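Long-range contact in terminal uridylyltransferase 1 (Trypanosoma brucei, PDB 5IDO), which adds uridines from UTP to the 3'-hydroxyl of guide RNAs, ribosomal RNAs and some mRNAs during mitochondrial RNA editing: residues R105-G110 with F292-S297. Residues are numbered along the deposited sequence; the frame is centred on the assembly and turned at random.
With UTP (uridine 5'-triphosphate), chain B.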
loop_
_atom_site.group_PDB
_atom_site.type_symbol
_atom_site.label_atom_id
_atom_site.label_comp_id
_atom_site.label_asym_id
_atom_site.label_seq_id
_atom_site.Cartn_x
_atom_site.Cartn_y
_atom_site.Cartn_z
ATOM N N ARG A 105 11.446 -11.211 -11.263
ATOM C CA ARG A 105 11.220 -9.828 -11.661
ATOM C C ARG A 105 10.604 -9.053 -10.502
ATOM O O ARG A 105 10.019 -9.645 -9.596
ATOM C CB ARG A 105 10.318 -9.761 -12.893
ATOM C CG ARG A 105 10.942 -10.357 -14.147
ATOM C CD ARG A 105 12.204 -9.607 -14.549
ATOM N NE ARG A 105 12.853 -10.215 -15.708
ATOM C CZ ARG A 105 13.678 -11.254 -15.643
ATOM N NH1 ARG A 105 13.961 -11.811 -14.474
ATOM N NH2 ARG A 105 14.222 -11.741 -16.750
ATOM N N VAL A 106 10.730 -7.732 -10.526
ATOM C CA VAL A 106 10.237 -6.925 -9.418
ATOM C C VAL A 106 8.955 -6.182 -9.784
ATOM O O VAL A 106 8.910 -5.419 -10.747
ATOM C CB VAL A 106 11.296 -5.920 -8.938
ATOM C CG1 VAL A 106 10.736 -5.054 -7.816
ATOM C CG2 VAL A 106 12.539 -6.663 -8.460
ATOM N N PHE A 107 7.911 -6.431 -9.002
ATOM C CA PHE A 107 6.616 -5.805 -9.202
ATOM C C PHE A 107 6.347 -4.815 -8.072
ATOM O O PHE A 107 6.409 -5.180 -6.900
ATOM C CB PHE A 107 5.500 -6.859 -9.249
ATOM C CG PHE A 107 5.643 -7.876 -10.362
ATOM C CD1 PHE A 107 6.650 -8.831 -10.336
ATOM C CD2 PHE A 107 4.745 -7.897 -11.413
ATOM C CE1 PHE A 107 6.776 -9.766 -11.354
ATOM C CE2 PHE A 107 4.859 -8.838 -12.431
ATOM C CZ PHE A 107 5.876 -9.771 -12.399
ATOM N N ILE A 108 6.059 -3.566 -8.415
ATOM C CA ILE A 108 5.567 -2.624 -7.414
ATOM C C ILE A 108 4.081 -2.873 -7.185
ATOM O O ILE A 108 3.335 -3.051 -8.143
ATOM C CB ILE A 108 5.774 -1.152 -7.833
ATOM C CG1 ILE A 108 7.257 -0.812 -7.914
ATOM C CG2 ILE A 108 5.099 -0.202 -6.837
ATOM C CD1 ILE A 108 7.517 0.675 -8.100
ATOM N N PHE A 109 3.653 -2.914 -5.923
ATOM C CA PHE A 109 2.221 -2.903 -5.630
ATOM C C PHE A 109 1.933 -1.930 -4.480
ATOM O O PHE A 109 2.844 -1.289 -3.968
ATOM C CB PHE A 109 1.699 -4.321 -5.328
ATOM C CG PHE A 109 2.226 -4.931 -4.052
ATOM C CD1 PHE A 109 3.462 -5.556 -4.019
ATOM C CD2 PHE A 109 1.460 -4.914 -2.892
ATOM C CE1 PHE A 109 3.938 -6.134 -2.846
ATOM C CE2 PHE A 109 1.930 -5.486 -1.720
ATOM C CZ PHE A 109 3.169 -6.097 -1.694
ATOM N N GLY A 110 0.667 -1.791 -4.106
ATOM C CA GLY A 110 0.299 -0.867 -3.045
ATOM C C GLY A 110 -0.277 0.456 -3.532
ATOM O O GLY A 110 -0.863 0.534 -4.618
ATOM N N PHE A 292 0.112 -11.801 -4.134
ATOM C CA PHE A 292 -1.231 -11.518 -3.631
ATOM C C PHE A 292 -1.600 -10.037 -3.707
ATOM O O PHE A 292 -2.754 -9.688 -3.969
ATOM C CB PHE A 292 -1.364 -12.006 -2.181
ATOM C CG PHE A 292 -0.589 -11.179 -1.185
ATOM C CD1 PHE A 292 0.766 -11.390 -0.992
ATOM C CD2 PHE A 292 -1.221 -10.192 -0.443
ATOM C CE1 PHE A 292 1.480 -10.631 -0.080
ATOM C CE2 PHE A 292 -0.511 -9.429 0.470
ATOM C CZ PHE A 292 0.840 -9.650 0.652
ATOM N N GLY A 293 -0.618 -9.171 -3.475
ATOM C CA GLY A 293 -0.867 -7.743 -3.426
ATOM C C GLY A 293 -0.959 -7.100 -4.793
ATOM O O GLY A 293 -1.491 -6.002 -4.937
ATOM N N ILE A 294 -0.435 -7.782 -5.807
ATOM C CA ILE A 294 -0.441 -7.232 -7.156
ATOM C C ILE A 294 -1.857 -7.143 -7.709
ATOM O O ILE A 294 -2.286 -6.082 -8.170
ATOM C CB ILE A 294 0.431 -8.074 -8.117
ATOM C CG1 ILE A 294 1.872 -8.141 -7.606
ATOM C CG2 ILE A 294 0.413 -7.478 -9.513
ATOM C CD1 ILE A 294 2.746 -9.106 -8.380
ATOM N N ARG A 295 -2.586 -8.253 -7.655
ATOM C CA ARG A 295 -3.937 -8.290 -8.204
ATOM C C ARG A 295 -4.859 -7.342 -7.442
ATOM O O ARG A 295 -5.714 -6.685 -8.038
ATOM C CB ARG A 295 -4.498 -9.712 -8.174
ATOM C CG ARG A 295 -5.765 -9.878 -8.979
ATOM C CD ARG A 295 -6.332 -11.279 -8.854
ATOM N NE ARG A 295 -7.245 -11.583 -9.954
ATOM C CZ ARG A 295 -7.965 -12.698 -10.042
ATOM N NH1 ARG A 295 -7.890 -13.615 -9.088
ATOM N NH2 ARG A 295 -8.768 -12.888 -11.080
ATOM N N ASN A 296 -4.663 -7.285 -6.125
ATOM C CA ASN A 296 -5.405 -6.399 -5.226
ATOM C C ASN A 296 -5.373 -4.939 -5.632
ATOM O O ASN A 296 -6.409 -4.292 -5.788
ATOM C CB ASN A 296 -4.842 -6.498 -3.808
ATOM C CG ASN A 296 -5.468 -7.599 -3.016
ATOM O OD1 ASN A 296 -6.614 -7.975 -3.253
ATOM N ND2 ASN A 296 -4.724 -8.125 -2.055
ATOM N N SER A 297 -4.158 -4.426 -5.756
ATOM C CA SER A 297 -3.930 -3.031 -6.073
ATOM C C SER A 297 -4.485 -2.692 -7.453
ATOM O O SER A 297 -5.013 -1.600 -7.671
ATOM C CB SER A 297 -2.436 -2.723 -5.997
ATOM O OG SER A 297 -1.889 -3.179 -4.767
HETATM P PA UTP B . -2.320 -1.368 3.151
HETATM O O1A UTP B . -3.575 -1.769 3.898
HETATM O O2A UTP B . -0.970 -1.687 3.755
HETATM O O3A UTP B . -2.445 0.199 2.779
HETATM O "O5'" UTP B . -2.403 -2.036 1.691
HETATM P PB UTP B . -1.194 1.205 2.603
HETATM O O1B UTP B . 0.116 0.449 2.575
HETATM O O2B UTP B . -1.521 2.124 1.445
HETATM O O3B UTP B . -1.354 2.106 3.928
HETATM P PG UTP B . -0.644 1.811 5.342
HETATM O O1G UTP B . 0.064 0.485 5.220
HETATM O O2G UTP B . -1.836 1.773 6.270
HETATM O O3G UTP B . 0.285 2.987 5.536
HETATM C "C5'" UTP B . -1.207 -2.166 0.931
HETATM C "C4'" UTP B . -1.376 -3.296 -0.066
HETATM O "O4'" UTP B . -1.221 -4.550 0.604
HETATM C "C1'" UTP B . -2.132 -5.509 0.064
HETATM C "C2'" UTP B . -2.979 -4.785 -0.971
HETATM O "O2'" UTP B . -2.462 -5.078 -2.271
HETATM C "C3'" UTP B . -2.767 -3.318 -0.676
HETATM O "O3'" UTP B . -2.846 -2.519 -1.860
HETATM N N1 UTP B . -2.990 -6.046 1.126
HETATM C C6 UTP B . -3.100 -5.399 2.293
HETATM C C2 UTP B . -3.718 -7.238 0.910
HETATM O O2 UTP B . -3.608 -7.838 -0.182
HETATM N N3 UTP B . -4.509 -7.732 1.871
HETATM C C4 UTP B . -4.627 -7.103 3.047
HETATM O O4 UTP B . -5.370 -7.578 3.933
HETATM C C5 UTP B . -3.926 -5.922 3.283
#
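Phe109 carries strand 105-109 up against the start of helix 292-305, and its side chain can be followed outward atom by atom. CB sits 3.6 Å from Gly293 O, with Ser297 OG and the backbone of Ile294 close by. CG comes next to the carbonyl group of Gly293. With CG placed between its own backbone N and carbonyl carbon (chi1 67°), the CD2/CE2 side of the ring is turned to Gly293, and Phe109 CD2 comes within 3.7 Å of Gly293 CA. Phe109 CE2 lies 4.0 Å from UTP O4', in the ribose; Gly293, lacking a side chain, permits this close approach. Two residues back, Phe107 meets the end of Ile294: CD1 of the isoleucine lies 3.7 Å from Phe107 CB and equally near CG, while the rings of Tyr368 and Phe371 also meet this phenylalanine.

Polar atoms gather beside CB of Phe109, where the strand runs into Gly110. Ser297 OG gives its proton to Gly293 O (2.9 Å), which also takes the Ser297 amide. Ser297 OG in turn accepts from Gly110 N at 3.0 Å (N-H...O 156°) and from UTP O3' at 3.1 Å. These three bonds fix the hydroxyl's rotation and tie strand end, helix and sugar together. Gly110 occupies the N-cap position just before helix 111-115. The arrangement is the ribose end of the UTP pocket, where the palm of a nucleotidyltransferase fold meets helix 292-305.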